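Local structure of ribulose-bisphosphate carboxylase (Alicyclobacillus acidocaldarius subsp. acidocaldarius, 4NAS) at residues S223-E226 / R227-L231; Q350-G353 / V354-L358; A377-D380 / A381-A384; A187-E190 / D191-R194. The protein belongs to the ribulose bisphosphate carboxylase large-chain family, joining an N-terminal domain to a TIM-barrel catalytic domain with a calcium-binding site. All coordinates share one frame; numbering follows the deposited sequence.

In the fold
The four contacts are short local ones in the barrel domain and fall into two pairs. Contact 4, at the start of helix 189-207, and contact 1, on helix 221-233, have centres about 13 Å apart and are joined by Glu190, which makes salt bridges to Arg227 and Arg230. Contacts 2 and 3 are also about 13 Å apart between centres; there Leu358 packs on Ile382, CD1 to CD1 at 4.0 Å. Between the pairs, centres are 31 to 36 Å apart. Calcium is bound at the carboxylated Lys176, Asp178 and Glu179, and Arg192 of contact 4 reaches the neighbouring Asp177, although its side chain stays about 13 Å from a calcium ion.

Contact 1. Residues S223-E226 / R227-L231; sequences SLRE and RARRL
Glu226 and Arg229 form an i to i+3 salt bridge on the outward side of helix 221-233, one of the helices packed around the barrel. The bond runs from Arg229 NH2 to Glu226 OE1 at 2.8 Å and is weak, with an N-H...O angle of only 129°. The carboxylate comes to the edge of the guanidinium, near its plane, while the two flat groups are turned 57° against each other. Glu226 gets there by starting anti to its own N and then bending at chi2 (62°), which swings the acid over toward Arg229. Arg229 stays extended; its CG passes 3.1 Å from Arg225 O, and the Arg225 carbonyl lies over one face of the guanidinium, toward its rim. This helix is the crossover of a beta-alpha-beta unit between strands 214-216 and 238-242, the repeating element of a TIM barrel; Ala228 and Leu231 pack on Leu239 of strand 238-242, and Leu224 on Leu217 and Val250. Arg225 NE lies 3.5 Å from Arg229 NH1, but Asp257 sits at both: it makes a salt bridge to Arg229 and a long, weak ion pair with Arg225, and probably offsets the two like charges. Arg230 is bent at chi3; its CG is 3.4 Å from Glu226 O, which lies over one guanidinium face, and its NH1 makes a salt bridge to Glu190. The end of Arg227 leads away to helix 189-207, and its NH2 makes salt bridges to Glu190 there and to Glu184. Beneath the side chains the regular helical bonds continue, as from Arg229 N to Arg225 O at 3.0 Å.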
loop_
_atom_site.group_PDB
_atom_site.type_symbol
_atom_site.label_atom_id
_atom_site.label_comp_id
_atom_site.label_asym_id
_atom_site.label_seq_id
_atom_site.Cartn_x
_atom_site.Cartn_y
_atom_site.Cartn_z
ATOM N N SER B 223 -11.081 10.368 11.037
ATOM C CA SER B 223 -10.984 11.674 11.682
ATOM C C SER B 223 -9.770 12.434 11.141
ATOM O O SER B 223 -9.470 13.542 11.573
ATOM C CB SER B 223 -10.931 11.526 13.202
ATOM O OG SER B 223 -9.708 10.949 13.622
ATOM N N LEU B 224 -9.107 11.833 10.160
ATOM C CA LEU B 224 -7.902 12.404 9.566
ATOM C C LEU B 224 -8.127 13.771 8.904
ATOM O O LEU B 224 -7.334 14.695 9.079
ATOM C CB LEU B 224 -7.308 11.425 8.552
ATOM C CG LEU B 224 -5.806 11.538 8.312
ATOM C CD1 LEU B 224 -5.048 11.347 9.609
ATOM C CD2 LEU B 224 -5.365 10.503 7.284
ATOM N N ARG B 225 -9.201 13.898 8.141
ATOM C CA ARG B 225 -9.439 15.140 7.414
ATOM C C ARG B 225 -9.810 16.271 8.390
ATOM O O ARG B 225 -9.343 17.419 8.261
ATOM C CB ARG B 225 -10.489 14.932 6.309
ATOM C CG ARG B 225 -10.269 15.786 5.054
ATOM C CD ARG B 225 -11.106 15.299 3.874
ATOM N NE ARG B 225 -12.531 15.283 4.206
ATOM C CZ ARG B 225 -13.510 15.072 3.334
ATOM N NH1 ARG B 225 -13.237 14.858 2.057
ATOM N NH2 ARG B 225 -14.769 15.073 3.748
ATOM N N GLU B 226 -10.621 15.951 9.391
ATOM C CA GLU B 226 -10.924 16.933 10.432
ATOM C C GLU B 226 -9.661 17.333 11.209
ATOM O O GLU B 226 -9.456 18.506 11.504
ATOM C CB GLU B 226 -11.995 16.405 11.390
ATOM C CG GLU B 226 -12.413 17.413 12.478
ATOM C CD GLU B 226 -13.035 18.694 11.906
ATOM O OE1 GLU B 226 -13.644 18.633 10.813
ATOM O OE2 GLU B 226 -12.917 19.766 12.550
ATOM N N ARG B 227 -8.796 16.370 11.525
ATOM C CA ARG B 227 -7.559 16.715 12.216
ATOM C C ARG B 227 -6.656 17.603 11.348
ATOM O O ARG B 227 -6.060 18.556 11.841
ATOM C CB ARG B 227 -6.792 15.478 12.710
ATOM C CG ARG B 227 -5.594 15.874 13.595
ATOM C CD ARG B 227 -4.913 14.706 14.315
ATOM N NE ARG B 227 -4.677 14.996 15.740
ATOM C CZ ARG B 227 -4.260 14.088 16.615
ATOM N NH1 ARG B 227 -4.015 12.846 16.210
ATOM N NH2 ARG B 227 -4.063 14.413 17.879
ATOM N N ALA B 228 -6.562 17.284 10.060
ATOM C CA ALA B 228 -5.767 18.082 9.125
ATOM C C ALA B 228 -6.262 19.533 9.113
ATOM O O ALA B 228 -5.469 20.493 9.037
ATOM C CB ALA B 228 -5.870 17.493 7.729
ATOM N N ARG B 229 -7.578 19.683 9.183
ATOM C CA ARG B 229 -8.201 21.003 9.161
ATOM C C ARG B 229 -7.856 21.776 10.425
ATOM O O ARG B 229 -7.575 22.977 10.368
ATOM C CB ARG B 229 -9.725 20.891 9.062
ATOM C CG ARG B 229 -10.272 20.327 7.763
ATOM C CD ARG B 229 -11.798 20.436 7.779
ATOM N NE ARG B 229 -12.450 19.722 6.685
ATOM C CZ ARG B 229 -13.286 18.705 6.859
ATOM N NH1 ARG B 229 -13.844 18.111 5.807
ATOM N NH2 ARG B 229 -13.566 18.285 8.086
ATOM N N ARG B 230 -7.908 21.095 11.570
ATOM C CA ARG B 230 -7.630 21.747 12.844
ATOM C C ARG B 230 -6.187 22.193 12.865
ATOM O O ARG B 230 -5.893 23.313 13.290
ATOM C CB ARG B 230 -7.893 20.818 14.028
ATOM C CG ARG B 230 -9.347 20.436 14.241
ATOM C CD ARG B 230 -9.543 19.813 15.616
ATOM N NE ARG B 230 -8.576 18.747 15.891
ATOM C CZ ARG B 230 -8.843 17.445 15.803
ATOM N NH1 ARG B 230 -7.896 16.549 16.078
ATOM N NH2 ARG B 230 -10.056 17.034 15.447
ATOM N N LEU B 231 -5.296 21.316 12.391
ATOM C CA LEU B 231 -3.863 21.574 12.444
ATOM C C LEU B 231 -3.502 22.769 11.583
ATOM O O LEU B 231 -2.652 23.577 11.959
ATOM C CB LEU B 231 -3.035 20.324 12.051
ATOM C CG LEU B 231 -3.149 19.141 13.019
ATOM C CD1 LEU B 231 -2.404 17.898 12.550
ATOM C CD2 LEU B 231 -2.687 19.536 14.423
#

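Contact 2. Residues Q350-G353 / V354-L358; sequences QDFG and VDLVL
Phe352 and Leu356 meet across the turn that follows helix 345-352, and their side chains are the close-packed half of this contact. Leu356 CD1 sits 3.7 Å from both CG and CD2 of the Phe352 ring and 3.8 Å from Phe352 CB, approaching the ring obliquely while the two side chains cross at about a right angle. Leu356 reaches it because CG is turned anti to its backbone N (chi1 170°), which sends the branch back toward the end of the helix. Pro336 of strand 333-337 touches both partners, and Phe302 also packs against the ring. Leu356 CB packs against Gly353 O at 3.8 Å.

The other side is looser and wetter. Here the chain meets itself through a water molecule that donates to Phe352 O at 2.6 Å and accepts from Asp355 N at 3.3 Å. Arg324 gives Phe352 O a second donor, and the carboxylate of Asp355 goes outside the turn to a salt bridge with Arg134. The Val354 side chain meets the preceding segment only at Gly353 C; its branches pack on Tyr349 and Pro143 instead. Gly353 itself stops the helix, with a positive phi (81°) at which a CB would be jammed against the preceding carbonyl, so the position calls for glycine. Asp355 is the centre of an inverse gamma turn, closed by a weak bond from Leu356 N to Val354 O at 2.9 Å. The chain then enters strand 357-359 between strands 144-146 and 333-337: this is a helix-to-strand return of the kind that links successive units in a TIM barrel.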
loop_
_atom_site.group_PDB
_atom_site.type_symbol
_atom_site.label_atom_id
_atom_site.label_comp_id
_atom_site.label_asym_id
_atom_site.label_seq_id
_atom_site.Cartn_x
_atom_site.Cartn_y
_atom_site.Cartn_z
ATOM N N GLN B 350 23.334 22.358 -8.932
ATOM C CA GLN B 350 23.508 21.885 -10.295
ATOM C C GLN B 350 22.502 20.801 -10.642
ATOM O O GLN B 350 21.924 20.829 -11.721
ATOM C CB GLN B 350 24.942 21.414 -10.507
ATOM C CG GLN B 350 25.919 22.557 -10.493
ATOM C CD GLN B 350 27.334 22.086 -10.513
ATOM O OE1 GLN B 350 27.631 20.961 -10.106
ATOM N NE2 GLN B 350 28.225 22.932 -10.995
ATOM N N ASP B 351 22.246 19.892 -9.699
ATOM C CA ASP B 351 21.262 18.827 -9.885
ATOM C C ASP B 351 19.814 19.334 -9.957
ATOM O O ASP B 351 19.028 18.880 -10.794
ATOM C CB ASP B 351 21.348 17.781 -8.761
ATOM C CG ASP B 351 22.561 16.868 -8.879
ATOM O OD1 ASP B 351 23.317 16.980 -9.858
ATOM O OD2 ASP B 351 22.763 16.027 -7.979
ATOM N N PHE B 352 19.442 20.258 -9.077
ATOM C CA PHE B 352 18.021 20.606 -8.957
ATOM C C PHE B 352 17.652 22.067 -9.238
ATOM O O PHE B 352 16.480 22.382 -9.451
ATOM C CB PHE B 352 17.492 20.207 -7.575
ATOM C CG PHE B 352 17.610 18.736 -7.275
ATOM C CD1 PHE B 352 16.617 17.855 -7.649
ATOM C CD2 PHE B 352 18.709 18.245 -6.583
ATOM C CE1 PHE B 352 16.721 16.496 -7.370
ATOM C CE2 PHE B 352 18.826 16.895 -6.296
ATOM C CZ PHE B 352 17.824 16.016 -6.689
ATOM N N GLY B 353 18.637 22.958 -9.233
ATOM C CA GLY B 353 18.354 24.382 -9.351
ATOM C C GLY B 353 17.939 24.961 -8.003
ATOM O O GLY B 353 18.174 24.329 -6.969
ATOM N N VAL B 354 17.317 26.141 -8.001
ATOM C CA VAL B 354 16.910 26.759 -6.741
ATOM C C VAL B 354 15.641 26.137 -6.132
ATOM O O VAL B 354 15.440 26.233 -4.917
ATOM C CB VAL B 354 16.723 28.293 -6.857
ATOM C CG1 VAL B 354 18.043 28.980 -7.230
ATOM C CG2 VAL B 354 15.652 28.630 -7.863
ATOM N N ASP B 355 14.800 25.513 -6.967
ATOM C CA ASP B 355 13.547 24.879 -6.507
ATOM C C ASP B 355 13.817 23.537 -5.840
ATOM O O ASP B 355 13.628 22.461 -6.416
ATOM C CB ASP B 355 12.542 24.718 -7.641
ATOM C CG ASP B 355 11.896 26.040 -8.041
ATOM O OD1 ASP B 355 12.075 27.052 -7.326
ATOM O OD2 ASP B 355 11.209 26.057 -9.075
ATOM N N LEU B 356 14.266 23.620 -4.602
ATOM C CA LEU B 356 14.853 22.488 -3.930
ATOM C C LEU B 356 14.636 22.709 -2.447
ATOM O O LEU B 356 14.656 23.848 -1.977
ATOM C CB LEU B 356 16.349 22.451 -4.246
ATOM C CG LEU B 356 17.262 21.496 -3.479
ATOM C CD1 LEU B 356 16.937 20.054 -3.852
ATOM C CD2 LEU B 356 18.729 21.825 -3.747
ATOM N N VAL B 357 14.397 21.632 -1.710
ATOM C CA VAL B 357 14.455 21.713 -0.259
ATOM C C VAL B 357 15.716 20.992 0.195
ATOM O O VAL B 357 15.903 19.820 -0.135
ATOM C CB VAL B 357 13.247 21.063 0.405
ATOM C CG1 VAL B 357 13.380 21.143 1.932
ATOM C CG2 VAL B 357 11.940 21.733 -0.075
ATOM N N LEU B 358 16.591 21.700 0.917
ATOM C CA LEU B 358 17.746 21.067 1.533
ATOM C C LEU B 358 17.239 20.315 2.760
ATOM O O LEU B 358 16.908 20.902 3.789
ATOM C CB LEU B 358 18.865 22.080 1.869
ATOM C CG LEU B 358 19.490 22.765 0.646
ATOM C CD1 LEU B 358 20.230 24.045 1.032
ATOM C CD2 LEU B 358 20.406 21.814 -0.127
HETATM O O HOH W 1 15.136 24.556 -10.074
#

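Contact 3. Residues A377-D380 / A381-A384; sequences AFFD and AIWA
Ile382 packs back over the preceding turn of helix 371-386, a helix of the TIM-barrel domain near its C-terminal end. Its CB lies 3.5 Å from Phe379 O, with Phe378 O almost as near. From there CG1 is anti to the carbonyl carbon (chi1 -75°), and this turns it back along the helix until it is 3.4 Å from Phe378 O. That same oxygen accepts the Ile382 N-H at 2.9 Å, so the side chain lies against the carbonyl that holds its own backbone. The chain stays straight to CD1, which is still 4.1 Å from Phe378 O and ends obliquely beside the Phe379 ring, 4.4 Å from Phe379 CD1: a light apolar touch. Ile382 also packs on Tyr349 of helix 345-352, and Phe378 and Ala381 reach Val345 on the same helix.

Trp383, the next residue, goes another way. Its CG is anti to the backbone N, and the indole leaves the turn to stack on His387 and make a cation-pi contact with Arg398. Asp380 O accepts from Ala384 N at 2.9 Å, and it also lies at the edge of the indole, near the ring plane, 3.4 Å from Trp383 CB.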
loop_
_atom_site.group_PDB
_atom_site.type_symbol
_atom_site.label_atom_id
_atom_site.label_comp_id
_atom_site.label_asym_id
_atom_site.label_seq_id
_atom_site.Cartn_x
_atom_site.Cartn_y
_atom_site.Cartn_z
ATOM N N ALA B 377 25.414 27.043 8.615
ATOM C CA ALA B 377 26.270 26.412 7.601
ATOM C C ALA B 377 25.633 26.305 6.222
ATOM O O ALA B 377 26.277 26.581 5.209
ATOM C CB ALA B 377 26.679 25.026 8.057
ATOM N N PHE B 378 24.378 25.873 6.171
ATOM C CA PHE B 378 23.711 25.728 4.886
ATOM C C PHE B 378 23.484 27.098 4.266
ATOM O O PHE B 378 23.726 27.307 3.076
ATOM C CB PHE B 378 22.400 24.942 5.010
ATOM C CG PHE B 378 22.599 23.455 5.176
ATOM C CD1 PHE B 378 22.833 22.643 4.069
ATOM C CD2 PHE B 378 22.530 22.862 6.431
ATOM C CE1 PHE B 378 23.022 21.271 4.213
ATOM C CE2 PHE B 378 22.718 21.500 6.583
ATOM C CZ PHE B 378 22.963 20.699 5.472
ATOM N N PHE B 379 23.032 28.042 5.074
ATOM C CA PHE B 379 22.886 29.404 4.596
ATOM C C PHE B 379 24.217 30.032 4.125
ATOM O O PHE B 379 24.235 30.794 3.152
ATOM C CB PHE B 379 22.129 30.255 5.631
ATOM C CG PHE B 379 20.645 29.967 5.669
ATOM C CD1 PHE B 379 19.804 30.455 4.672
ATOM C CD2 PHE B 379 20.093 29.192 6.676
ATOM C CE1 PHE B 379 18.440 30.179 4.680
ATOM C CE2 PHE B 379 18.716 28.912 6.690
ATOM C CZ PHE B 379 17.896 29.411 5.695
ATOM N N ASP B 380 25.328 29.672 4.770
ATOM C CA ASP B 380 26.657 30.134 4.336
ATOM C C ASP B 380 27.020 29.628 2.924
ATOM O O ASP B 380 27.555 30.371 2.083
ATOM C CB ASP B 380 27.742 29.701 5.339
ATOM C CG ASP B 380 27.651 30.439 6.676
ATOM O OD1 ASP B 380 27.182 31.595 6.686
ATOM O OD2 ASP B 380 28.064 29.860 7.716
ATOM N N ALA B 381 26.726 28.360 2.678
ATOM C CA ALA B 381 26.944 27.737 1.373
ATOM C C ALA B 381 26.011 28.302 0.309
ATOM O O ALA B 381 26.405 28.485 -0.841
ATOM C CB ALA B 381 26.766 26.223 1.481
ATOM N N ILE B 382 24.764 28.553 0.690
ATOM C CA ILE B 382 23.826 29.230 -0.200
ATOM C C ILE B 382 24.404 30.585 -0.600
ATOM O O ILE B 382 24.430 30.941 -1.782
ATOM C CB ILE B 382 22.429 29.369 0.449
ATOM C CG1 ILE B 382 21.713 28.008 0.418
ATOM C CG2 ILE B 382 21.600 30.465 -0.257
ATOM C CD1 ILE B 382 20.298 28.006 1.005
ATOM N N TRP B 383 24.905 31.326 0.381
ATOM C CA TRP B 383 25.554 32.608 0.106
ATOM C C TRP B 383 26.729 32.466 -0.862
ATOM O O TRP B 383 26.872 33.254 -1.799
ATOM C CB TRP B 383 26.025 33.287 1.395
ATOM C CG TRP B 383 26.636 34.643 1.133
ATOM C CD1 TRP B 383 25.994 35.847 1.149
ATOM C CD2 TRP B 383 28.000 34.922 0.795
ATOM N NE1 TRP B 383 26.872 36.859 0.849
ATOM C CE2 TRP B 383 28.111 36.319 0.629
ATOM C CE3 TRP B 383 29.138 34.128 0.621
ATOM C CZ2 TRP B 383 29.314 36.939 0.294
ATOM C CZ3 TRP B 383 30.329 34.745 0.287
ATOM C CH2 TRP B 383 30.408 36.137 0.125
ATOM N N ALA B 384 27.557 31.456 -0.637
ATOM C CA ALA B 384 28.755 31.295 -1.447
ATOM C C ALA B 384 28.358 31.077 -2.899
ATOM O O ALA B 384 28.899 31.717 -3.804
ATOM C CB ALA B 384 29.617 30.141 -0.934
#

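Contact 4. Residues A187-E190 / D191-R194; sequences ATPE and DRVR
With chi1 at 66°, Thr188 puts OG1 between its backbone N and carbonyl carbon, and from there the hydroxyl oxygen reaches forward to Asp191 N. Thr188 is the N-cap, and this capping bond, 3.1 Å from Asp191 N to Thr188 OG1, satisfies an amide in the first turn of helix 189-207, one of the outer helices of the TIM barrel. Asp191 CG lies 3.2 Å from Thr188 OG1, its side chain crossing that of Thr188 at a slant, whereas Thr188 N is buried without a partner. The other key side chain is Arg192. It runs back toward the start of the helix and bends at chi3 (-56°), so that the guanidinium lies with one face over Pro189; Pro189 CA is 3.8 Å from Arg192 CZ, and the two side chains point the same way. At the edge, in plane, Arg192 NH1 gives Ala187 O a weak bond of 2.9 Å with an angle of 128°. Ala187 CB supports the arginine's aliphatic part, 3.8 Å from Arg192 CG. The rest of the guanidinium is held by Tyr213 at NE and by a salt bridge to Asp177, a sequence neighbour of the calcium-binding residues; together these bonds probably fix its rotation. Val193 turns inward onto strand 214-216. On the outer side, Arg194 is extended, its end coming nearer the preceding turn, with NH1 3.6 Å from Glu190 O and in a salt bridge with Asp191 OD1 at 3.0 Å.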
loop_
_atom_site.group_PDB
_atom_site.type_symbol
_atom_site.label_atom_id
_atom_site.label_comp_id
_atom_site.label_asym_id
_atom_site.label_seq_id
_atom_site.Cartn_x
_atom_site.Cartn_y
_atom_site.Cartn_z
ATOM N N ALA B 187 2.918 15.063 24.298
ATOM C CA ALA B 187 2.548 16.265 23.562
ATOM C C ALA B 187 1.741 15.891 22.331
ATOM O O ALA B 187 2.254 15.248 21.425
ATOM C CB ALA B 187 3.781 17.053 23.164
ATOM N N THR B 188 0.478 16.294 22.321
ATOM C CA THR B 188 -0.395 16.078 21.185
ATOM C C THR B 188 0.044 16.939 20.008
ATOM O O THR B 188 0.658 17.990 20.196
ATOM C CB THR B 188 -1.832 16.447 21.533
ATOM O OG1 THR B 188 -1.918 17.862 21.762
ATOM C CG2 THR B 188 -2.273 15.705 22.763
ATOM N N PRO B 189 -0.253 16.487 18.785
ATOM C CA PRO B 189 0.050 17.287 17.598
ATOM C C PRO B 189 -0.509 18.722 17.679
ATOM O O PRO B 189 0.165 19.676 17.263
ATOM C CB PRO B 189 -0.606 16.478 16.476
ATOM C CG PRO B 189 -0.352 15.053 16.918
ATOM C CD PRO B 189 -0.606 15.094 18.432
ATOM N N GLU B 190 -1.714 18.883 18.217
ATOM C CA GLU B 190 -2.297 20.215 18.286
ATOM C C GLU B 190 -1.537 21.097 19.286
ATOM O O GLU B 190 -1.338 22.290 19.041
ATOM C CB GLU B 190 -3.812 20.193 18.560
ATOM C CG GLU B 190 -4.413 18.908 19.098
ATOM C CD GLU B 190 -4.481 17.755 18.072
ATOM O OE1 GLU B 190 -5.189 17.842 17.041
ATOM O OE2 GLU B 190 -3.827 16.741 18.331
ATOM N N ASP B 191 -1.087 20.504 20.392
ATOM C CA ASP B 191 -0.306 21.249 21.382
ATOM C C ASP B 191 1.090 21.605 20.856
ATOM O O ASP B 191 1.652 22.652 21.208
ATOM C CB ASP B 191 -0.194 20.476 22.699
ATOM C CG ASP B 191 -1.481 20.515 23.518
ATOM O OD1 ASP B 191 -2.369 21.348 23.219
ATOM O OD2 ASP B 191 -1.595 19.713 24.470
ATOM N N ARG B 192 1.655 20.729 20.026
ATOM C CA ARG B 192 2.939 21.011 19.387
ATOM C C ARG B 192 2.833 22.164 18.407
ATOM O O ARG B 192 3.703 23.035 18.372
ATOM C CB ARG B 192 3.520 19.767 18.699
ATOM C CG ARG B 192 3.752 18.621 19.663
ATOM C CD ARG B 192 4.751 17.607 19.125
ATOM N NE ARG B 192 4.360 17.072 17.825
ATOM C CZ ARG B 192 3.587 16.003 17.649
ATOM N NH1 ARG B 192 3.074 15.371 18.696
ATOM N NH2 ARG B 192 3.318 15.575 16.418
ATOM N N VAL B 193 1.769 22.189 17.613
ATOM C CA VAL B 193 1.623 23.266 16.638
ATOM C C VAL B 193 1.531 24.611 17.376
ATOM O O VAL B 193 2.246 25.559 17.043
ATOM C CB VAL B 193 0.404 23.062 15.706
ATOM C CG1 VAL B 193 0.144 24.316 14.878
ATOM C CG2 VAL B 193 0.609 21.820 14.790
ATOM N N ARG B 194 0.673 24.673 18.391
ATOM C CA ARG B 194 0.491 25.903 19.168
ATOM C C ARG B 194 1.801 26.390 19.763
ATOM O O ARG B 194 2.151 27.559 19.635
ATOM C CB ARG B 194 -0.505 25.688 20.304
ATOM C CG ARG B 194 -1.959 25.591 19.881
ATOM C CD ARG B 194 -2.891 25.897 21.060
ATOM N NE ARG B 194 -4.263 25.470 20.793
ATOM C CZ ARG B 194 -4.706 24.227 20.970
ATOM N NH1 ARG B 194 -3.890 23.282 21.421
ATOM N NH2 ARG B 194 -5.968 23.924 20.699
#